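PDB 6K10: aldehyde dehydrogenase from Staphylococcus aureus, which oxidises 4,4'-diaponeurosporen-4-al to 4,4'-diaponeurosporenoic acid with NAD+ in the biosynthesis of the yellow-orange carotenoid staphyloxanthin. Local coordinates for residues K38-A43 / K158-E163; E130-A135 / N140-K145; T269-T274 / P327-H332. The protein carries 1 engineered substitution. One frame throughout, in Å; residues are numbered along the deposited sequence.

Contact 1: K38-A43 / K158-E163; sequences KKLSKA and KRLINE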
loop_
_atom_site.group_PDB
_atom_site.type_symbol
_atom_site.label_atom_id
_atom_site.label_comp_id
_atom_site.label_asym_id
_atom_site.label_seq_id
_atom_site.Cartn_x
_atom_site.Cartn_y
_atom_site.Cartn_z
ATOM N N LYS A 38 14.214 9.145 -21.323
ATOM C CA LYS A 38 15.180 9.969 -22.048
ATOM C C LYS A 38 14.540 11.264 -22.521
ATOM O O LYS A 38 15.090 12.354 -22.323
ATOM C CB LYS A 38 15.746 9.211 -23.250
ATOM C CG LYS A 38 16.402 7.892 -22.937
ATOM N N LYS A 39 13.380 11.157 -23.171
ATOM C CA LYS A 39 12.697 12.344 -23.670
ATOM C C LYS A 39 12.339 13.288 -22.530
ATOM O O LYS A 39 12.466 14.509 -22.668
ATOM C CB LYS A 39 11.449 11.936 -24.453
ATOM C CG LYS A 39 11.751 11.231 -25.770
ATOM C CD LYS A 39 10.543 10.453 -26.265
ATOM C CE LYS A 39 9.366 11.373 -26.539
ATOM N NZ LYS A 39 8.139 10.604 -26.899
ATOM N N LEU A 40 11.907 12.740 -21.393
ATOM C CA LEU A 40 11.599 13.572 -20.234
ATOM C C LEU A 40 12.829 14.339 -19.764
ATOM O O LEU A 40 12.754 15.536 -19.464
ATOM C CB LEU A 40 11.047 12.708 -19.100
ATOM C CG LEU A 40 10.526 13.465 -17.877
ATOM C CD1 LEU A 40 9.389 14.394 -18.272
ATOM C CD2 LEU A 40 10.083 12.498 -16.791
ATOM N N SER A 41 13.974 13.657 -19.692
ATOM C CA SER A 41 15.210 14.311 -19.271
ATOM C C SER A 41 15.627 15.392 -20.260
ATOM O O SER A 41 15.938 16.523 -19.866
ATOM C CB SER A 41 16.317 13.269 -19.117
ATOM O OG SER A 41 17.517 13.874 -18.676
ATOM N N LYS A 42 15.661 15.049 -21.551
ATOM C CA LYS A 42 15.978 16.031 -22.584
ATOM C C LYS A 42 15.038 17.224 -22.512
ATOM O O LYS A 42 15.456 18.375 -22.689
ATOM C CB LYS A 42 15.897 15.370 -23.960
ATOM C CG LYS A 42 15.650 16.334 -25.110
ATOM C CD LYS A 42 15.624 15.608 -26.446
ATOM C CE LYS A 42 14.869 16.411 -27.496
ATOM N NZ LYS A 42 14.797 15.685 -28.793
ATOM N N ALA A 43 13.764 16.963 -22.236
ATOM C CA ALA A 43 12.767 18.022 -22.215
ATOM C C ALA A 43 12.983 18.974 -21.040
ATOM O O ALA A 43 12.873 20.195 -21.197
ATOM C CB ALA A 43 11.382 17.385 -22.181
ATOM N N LYS A 158 2.904 22.202 -18.411
ATOM C CA LYS A 158 2.004 21.804 -19.489
ATOM C C LYS A 158 2.680 21.923 -20.851
ATOM O O LYS A 158 2.561 21.023 -21.690
ATOM C CB LYS A 158 0.733 22.649 -19.449
ATOM C CG LYS A 158 -0.163 22.463 -20.659
ATOM C CD LYS A 158 -1.605 22.237 -20.250
ATOM C CE LYS A 158 -2.472 21.948 -21.461
ATOM N NZ LYS A 158 -2.603 20.484 -21.692
ATOM N N ARG A 159 3.382 23.034 -21.090
ATOM C CA ARG A 159 4.111 23.208 -22.345
ATOM C C ARG A 159 5.119 22.085 -22.547
ATOM O O ARG A 159 5.146 21.433 -23.598
ATOM C CB ARG A 159 4.828 24.559 -22.347
ATOM C CG ARG A 159 3.943 25.764 -22.612
ATOM C CD ARG A 159 4.780 26.944 -23.095
ATOM N NE ARG A 159 5.179 27.832 -22.005
ATOM C CZ ARG A 159 6.441 28.110 -21.687
ATOM N NH1 ARG A 159 6.708 28.931 -20.681
ATOM N NH2 ARG A 159 7.437 27.566 -22.371
ATOM N N LEU A 160 5.961 21.857 -21.538
ATOM C CA LEU A 160 6.979 20.816 -21.600
ATOM C C LEU A 160 6.374 19.466 -21.961
ATOM O O LEU A 160 6.852 18.774 -22.868
ATOM C CB LEU A 160 7.703 20.752 -20.251
ATOM C CG LEU A 160 8.930 19.862 -20.102
ATOM C CD1 LEU A 160 8.598 18.400 -19.802
ATOM C CD2 LEU A 160 9.638 19.986 -21.407
ATOM N N ILE A 161 5.313 19.078 -21.256
ATOM C CA ILE A 161 4.712 17.765 -21.466
ATOM C C ILE A 161 4.095 17.674 -22.856
ATOM O O ILE A 161 4.322 16.707 -23.592
ATOM C CB ILE A 161 3.674 17.474 -20.368
ATOM C CG1 ILE A 161 4.371 17.268 -19.019
ATOM C CG2 ILE A 161 2.817 16.278 -20.746
ATOM C CD1 ILE A 161 5.266 16.048 -18.969
ATOM N N ASN A 162 3.307 18.683 -23.237
ATOM C CA ASN A 162 2.573 18.615 -24.499
ATOM C C ASN A 162 3.501 18.618 -25.706
ATOM O O ASN A 162 3.173 18.026 -26.741
ATOM C CB ASN A 162 1.581 19.775 -24.599
ATOM C CG ASN A 162 0.357 19.568 -23.732
ATOM O OD1 ASN A 162 -0.374 20.513 -23.436
ATOM N ND2 ASN A 162 0.121 18.326 -23.324
ATOM N N GLU A 163 4.648 19.278 -25.608
ATOM C CA GLU A 163 5.575 19.317 -26.728
ATOM C C GLU A 163 6.525 18.127 -26.742
ATOM O O GLU A 163 7.308 17.989 -27.688
ATOM C CB GLU A 163 6.350 20.638 -26.709
ATOM C CG GLU A 163 5.412 21.841 -26.789
ATOM C CD GLU A 163 6.096 23.125 -27.207
ATOM O OE1 GLU A 163 6.943 23.088 -28.123
ATOM O OE2 GLU A 163 5.764 24.180 -26.625
#
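Leu160 reaches from one helix to the methyl of Ala43 on another, and both of its branches meet that methyl. Leu160 CD1 lies 3.8 Å from Ala43 CB. The other branch, CD2, is modelled at 3.2 Å from Ala43 CB, tighter than normal carbon packing, so its exact position is doubtful. Leu160 has its CG anti to the backbone N (chi1 -173°), which sets the two methyls on the side facing Ala43. The small alanine lets the backbones come close here, with Ala43 CA and Leu160 CA 6.5 Å apart.

Leu40 adds the next patch, one turn earlier on its helix. It leaves its backbone alongside the partner helix, but its tip comes across. Leu40 CD1 touches Leu160 CD1 at 4.4 Å and Ile161 CD1 at 4.5 Å. Ile161 starts out pointing away and bends back at its CD1 end. All four residues are buried, and the side chains that meet are all apolar.

Away from the contact, Lys158 and Asn162 are tied to each other and to Glu171. Lys158 NZ bonds to Asn162 OD1 at 2.8 Å, on a lone pair in the carbonyl plane, and forms a salt bridge with Glu171, which also accepts from Asn162 ND2.

The short helix segments are 10.3 Å apart at closest approach and run at 138°, closer to antiparallel than to perpendicular. Leu40 also touches Phe129 and Ile136 of helix 126-138. This is helix-on-helix packing: helix 30-46, near the N terminus, lies against a helix that connects parallel strands 141-145 and 170-172, as in the Rossmann-like cofactor domain of aldehyde dehydrogenases.

Contact 2: E130-A135 / N140-K145; sequences EPLIGA and NTAIIK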
loop_
_atom_site.group_PDB
_atom_site.type_symbol
_atom_site.label_atom_id
_atom_site.label_comp_id
_atom_site.label_asym_id
_atom_site.label_seq_id
_atom_site.Cartn_x
_atom_site.Cartn_y
_atom_site.Cartn_z
ATOM N N GLU A 130 8.690 13.682 -9.776
ATOM C CA GLU A 130 9.137 12.484 -9.071
ATOM C C GLU A 130 8.066 11.388 -9.070
ATOM O O GLU A 130 8.402 10.230 -9.364
ATOM C CB GLU A 130 9.617 12.830 -7.658
ATOM C CG GLU A 130 10.046 11.604 -6.865
ATOM C CD GLU A 130 11.051 10.738 -7.618
ATOM O OE1 GLU A 130 10.936 9.492 -7.553
ATOM O OE2 GLU A 130 11.958 11.292 -8.276
ATOM N N PRO A 131 6.788 11.673 -8.779
ATOM C CA PRO A 131 5.777 10.628 -9.031
ATOM C C PRO A 131 5.722 10.191 -10.482
ATOM O O PRO A 131 5.605 8.988 -10.757
ATOM C CB PRO A 131 4.460 11.280 -8.582
ATOM C CG PRO A 131 4.843 12.416 -7.740
ATOM C CD PRO A 131 6.181 12.887 -8.206
ATOM N N LEU A 132 5.821 11.136 -11.421
ATOM C CA LEU A 132 5.709 10.795 -12.837
ATOM C C LEU A 132 6.787 9.806 -13.264
ATOM O O LEU A 132 6.514 8.870 -14.028
ATOM C CB LEU A 132 5.791 12.058 -13.692
ATOM C CG LEU A 132 5.580 11.826 -15.190
ATOM C CD1 LEU A 132 4.149 11.383 -15.464
ATOM C CD2 LEU A 132 5.936 13.061 -16.004
ATOM N N ILE A 133 8.020 10.007 -12.792
ATOM C CA ILE A 133 9.101 9.072 -13.100
ATOM C C ILE A 133 8.694 7.658 -12.714
ATOM O O ILE A 133 8.854 6.710 -13.490
ATOM C CB ILE A 133 10.398 9.492 -12.388
ATOM C CG1 ILE A 133 10.898 10.835 -12.918
ATOM C CG2 ILE A 133 11.461 8.432 -12.575
ATOM C CD1 ILE A 133 11.888 11.507 -11.993
ATOM N N GLY A 134 8.153 7.500 -11.505
ATOM C CA GLY A 134 7.692 6.188 -11.081
ATOM C C GLY A 134 6.587 5.653 -11.971
ATOM O O GLY A 134 6.604 4.486 -12.371
ATOM N N ALA A 135 5.613 6.505 -12.300
ATOM C CA ALA A 135 4.515 6.079 -13.163
ATOM C C ALA A 135 5.026 5.668 -14.538
ATOM O O ALA A 135 4.603 4.645 -15.088
ATOM C CB ALA A 135 3.481 7.198 -13.284
ATOM N N ASN A 140 2.865 2.955 -16.888
ATOM C CA ASN A 140 1.521 3.510 -16.877
ATOM C C ASN A 140 1.400 4.650 -17.883
ATOM O O ASN A 140 2.391 5.176 -18.394
ATOM C CB ASN A 140 1.166 4.011 -15.475
ATOM C CG ASN A 140 1.246 2.920 -14.427
ATOM O OD1 ASN A 140 0.270 2.217 -14.169
ATOM N ND2 ASN A 140 2.418 2.770 -13.818
ATOM N N THR A 141 0.158 5.015 -18.178
ATOM C CA THR A 141 -0.154 6.329 -18.715
ATOM C C THR A 141 -0.552 7.226 -17.549
ATOM O O THR A 141 -0.865 6.747 -16.456
ATOM C CB THR A 141 -1.278 6.269 -19.754
ATOM O OG1 THR A 141 -2.514 5.937 -19.108
ATOM C CG2 THR A 141 -0.971 5.226 -20.818
ATOM N N ALA A 142 -0.528 8.536 -17.777
ATOM C CA ALA A 142 -0.678 9.446 -16.652
ATOM C C ALA A 142 -1.408 10.716 -17.059
ATOM O O ALA A 142 -1.270 11.206 -18.183
ATOM C CB ALA A 142 0.682 9.809 -16.045
ATOM N N ILE A 143 -2.182 11.241 -16.113
ATOM C CA ILE A 143 -2.792 12.560 -16.199
ATOM C C ILE A 143 -2.328 13.350 -14.984
ATOM O O ILE A 143 -2.406 12.858 -13.852
ATOM C CB ILE A 143 -4.329 12.478 -16.255
ATOM C CG1 ILE A 143 -4.775 11.860 -17.580
ATOM C CG2 ILE A 143 -4.949 13.851 -16.074
ATOM C CD1 ILE A 143 -6.264 11.635 -17.674
ATOM N N ILE A 144 -1.834 14.561 -15.219
ATOM C CA ILE A 144 -1.227 15.387 -14.184
ATOM C C ILE A 144 -2.120 16.592 -13.936
ATOM O O ILE A 144 -2.573 17.243 -14.886
ATOM C CB ILE A 144 0.191 15.835 -14.579
ATOM C CG1 ILE A 144 1.082 14.624 -14.863
ATOM C CG2 ILE A 144 0.802 16.707 -13.492
ATOM C CD1 ILE A 144 2.320 14.964 -15.666
ATOM N N LYS A 145 -2.369 16.887 -12.665
ATOM C CA LYS A 145 -3.084 18.097 -12.263
ATOM C C LYS A 145 -2.168 18.908 -11.359
ATOM O O LYS A 145 -2.063 18.620 -10.152
ATOM C CB LYS A 145 -4.396 17.752 -11.558
ATOM C CG LYS A 145 -5.351 18.925 -11.398
ATOM C CD LYS A 145 -5.073 19.679 -10.112
ATOM C CE LYS A 145 -5.475 21.129 -10.227
ATOM N NZ LYS A 145 -4.919 21.932 -9.106
#
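Asn140 grips the carbonyl oxygen of Ala135 with two N-H groups. Its backbone Asn140 N gives a bond of 3.0 Å to Ala135 O, nearly straight at 164°. Its side-chain Asn140 ND2 gives a second bond of 3.1 Å to Ala135 O. This second donor lies on a lone pair in the carbonyl plane, while the backbone N is tilted from that plane. The oxygen also lies nearly in the plane of the asparagine amide. Asn140 keeps CG beside its own backbone N (chi1 -59°), and this is what brings both donors to one acceptor.

Leu132, on the helix, packs apolar against the strand further up. Leu132 CD1 sits 3.9 Å from Ala142 CB and 4.0 Å from Ile144 CD1. Leu132 CD2 adds a 4.1 Å contact to Ile144 CD1, and the two side chains cross at about a right angle. Ala142 and Ile144 alternate with Ile143, which faces the other way, onto Leu183 of helix 177-184.

This is the second half of a beta-alpha-beta crossover. Strand 104-118 leads to helix 126-138, which turns back into strand 141-145, parallel to the first.

The asparagine amide is held from outside. Its OD1 accepts from Gly113 N on strand 104-118, and ND2 also bonds Phe431 O. Ala135 CB packs on Val115 of the same strand. Backbone bonds from Thr141 to Gly113 and Val115 fix the new strand beside its neighbour.

Contact 3: T269-T274 / P327-H332; sequences TALSKT and PTLLDH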
loop_
_atom_site.group_PDB
_atom_site.type_symbol
_atom_site.label_atom_id
_atom_site.label_comp_id
_atom_site.label_asym_id
_atom_site.label_seq_id
_atom_site.Cartn_x
_atom_site.Cartn_y
_atom_site.Cartn_z
ATOM N N THR A 269 19.394 32.214 21.045
ATOM C CA THR A 269 20.586 32.967 20.668
ATOM C C THR A 269 21.239 32.371 19.426
ATOM O O THR A 269 21.608 33.097 18.495
ATOM C CB THR A 269 21.576 32.995 21.834
ATOM O OG1 THR A 269 21.033 33.776 22.905
ATOM C CG2 THR A 269 22.909 33.589 21.397
ATOM N N ALA A 270 21.375 31.043 19.389
ATOM C CA ALA A 270 22.050 30.401 18.266
ATOM C C ALA A 270 21.220 30.490 16.990
ATOM O O ALA A 270 21.770 30.701 15.903
ATOM C CB ALA A 270 22.362 28.943 18.603
ATOM N N LEU A 271 19.900 30.324 17.100
ATOM C CA LEU A 271 19.041 30.444 15.925
ATOM C C LEU A 271 19.127 31.842 15.324
ATOM O O LEU A 271 19.232 32.000 14.103
ATOM C CB LEU A 271 17.593 30.112 16.287
ATOM C CG LEU A 271 17.232 28.658 16.587
ATOM C CD1 LEU A 271 15.890 28.600 17.291
ATOM C CD2 LEU A 271 17.207 27.829 15.310
ATOM N N SER A 272 19.076 32.871 16.173
ATOM C CA SER A 272 19.170 34.244 15.687
ATOM C C SER A 272 20.514 34.494 15.016
ATOM O O SER A 272 20.586 35.118 13.952
ATOM C CB SER A 272 18.956 35.223 16.842
ATOM O OG SER A 272 17.736 34.966 17.515
ATOM N N LYS A 273 21.595 34.011 15.632
ATOM C CA LYS A 273 22.921 34.170 15.045
ATOM C C LYS A 273 23.019 33.466 13.698
ATOM O O LYS A 273 23.585 34.010 12.742
ATOM C CB LYS A 273 23.979 33.629 16.005
ATOM C CG LYS A 273 25.373 33.570 15.415
ATOM C CD LYS A 273 26.347 32.949 16.396
ATOM C CE LYS A 273 27.318 33.974 16.943
ATOM N NZ LYS A 273 28.382 33.330 17.762
ATOM N N THR A 274 22.479 32.250 13.607
ATOM C CA THR A 274 22.534 31.489 12.362
ATOM C C THR A 274 21.770 32.201 11.252
ATOM O O THR A 274 22.230 32.266 10.105
ATOM C CB THR A 274 21.969 30.087 12.591
ATOM O OG1 THR A 274 22.871 29.332 13.407
ATOM C CG2 THR A 274 21.755 29.366 11.267
ATOM N N PRO A 327 12.043 35.601 8.449
ATOM C CA PRO A 327 12.192 34.513 9.421
ATOM C C PRO A 327 11.899 35.006 10.828
ATOM O O PRO A 327 12.469 35.997 11.290
ATOM C CB PRO A 327 13.656 34.098 9.255
ATOM C CG PRO A 327 13.938 34.372 7.827
ATOM C CD PRO A 327 13.165 35.633 7.494
ATOM N N THR A 328 10.992 34.312 11.509
ATOM C CA THR A 328 10.453 34.778 12.778
ATOM C C THR A 328 10.515 33.668 13.813
ATOM O O THR A 328 10.087 32.541 13.545
ATOM C CB THR A 328 9.008 35.258 12.611
ATOM O OG1 THR A 328 8.957 36.276 11.603
ATOM C CG2 THR A 328 8.475 35.815 13.920
ATOM N N LEU A 329 11.040 33.992 14.992
ATOM C CA LEU A 329 11.067 33.085 16.130
ATOM C C LEU A 329 10.089 33.575 17.189
ATOM O O LEU A 329 9.981 34.781 17.432
ATOM C CB LEU A 329 12.474 32.991 16.730
ATOM C CG LEU A 329 13.631 32.653 15.788
ATOM C CD1 LEU A 329 14.941 32.573 16.562
ATOM C CD2 LEU A 329 13.367 31.357 15.043
ATOM N N LEU A 330 9.384 32.640 17.821
ATOM C CA LEU A 330 8.438 32.949 18.886
ATOM C C LEU A 330 8.836 32.220 20.160
ATOM O O LEU A 330 9.225 31.049 20.120
ATOM C CB LEU A 330 7.013 32.551 18.505
ATOM C CG LEU A 330 6.435 33.046 17.184
ATOM C CD1 LEU A 330 5.081 32.396 16.958
ATOM C CD2 LEU A 330 6.322 34.561 17.173
ATOM N N ASP A 331 8.720 32.910 21.290
ATOM C CA ASP A 331 9.032 32.353 22.596
ATOM C C ASP A 331 7.778 32.351 23.464
ATOM O O ASP A 331 6.801 33.048 23.176
ATOM C CB ASP A 331 10.153 33.151 23.275
ATOM C CG ASP A 331 10.791 32.407 24.427
ATOM O OD1 ASP A 331 10.475 31.214 24.622
ATOM O OD2 ASP A 331 11.615 33.022 25.135
ATOM N N HIS A 332 7.813 31.543 24.527
ATOM C CA HIS A 332 6.713 31.444 25.492
ATOM C C HIS A 332 5.411 30.996 24.831
ATOM O O HIS A 332 4.319 31.398 25.243
ATOM C CB HIS A 332 6.503 32.767 26.237
ATOM C CG HIS A 332 7.740 33.294 26.897
ATOM N ND1 HIS A 332 8.324 34.489 26.536
ATOM C CD2 HIS A 332 8.503 32.789 27.896
ATOM C CE1 HIS A 332 9.394 34.699 27.283
ATOM N NE2 HIS A 332 9.525 33.681 28.116
#
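Leu329 and Leu271 supply the apolar packing. Leu329 CD1 presses on Leu271 CB at 3.6 Å and comes within 4.1 Å of Leu271 CD1. The two side chains cross obliquely. Leu329 has CG anti to its carbonyl carbon (chi1 -53°), and from there the extended chain delivers CD1 to the helix. The same methyl also meets a polar atom, Ser272 OG, at 3.8 Å. That hydroxyl has its own partner back along its helix, Ile268 O.

The contact sets helix 264-279 against one face of the second mixed sheet of the chain, in the half that forms the catalytic domain in this family. Strand 324-330 lies there between strand 348-354, parallel to it, and strand 312-314, antiparallel to it. Leu271 also reaches Ile351, and Ser272 reaches Phe314, so the helix spans all three strands.

A salt bridge lies beyond this packing. Asp331 does not itself touch residues 269-274. Its OD2 pairs instead with Lys264, at the start of helix 264-279, and so gives the helix and the end of segment 327-332 a second, charged tie.

Following the chain from the N terminus, helix 30-46, the second helix, is the first to take part. Contact 1 closes a long loop from it to helix 151-164. Contact 2 is nested inside that loop and joins helix 126-138 to strand 141-145 over a short turn. The two touch: Leu40 CD2 and Ile161 CD1 both lie 4.3 Å from Leu132 CD2, so one apolar layer runs from helix 30-46 to the first sheet. Contact 3 closes a separate loop of about fifty residues, in series with the others, between helix 264-279 and strand 324-330 of the second sheet. Its centre is about 43 Å from that of contact 1.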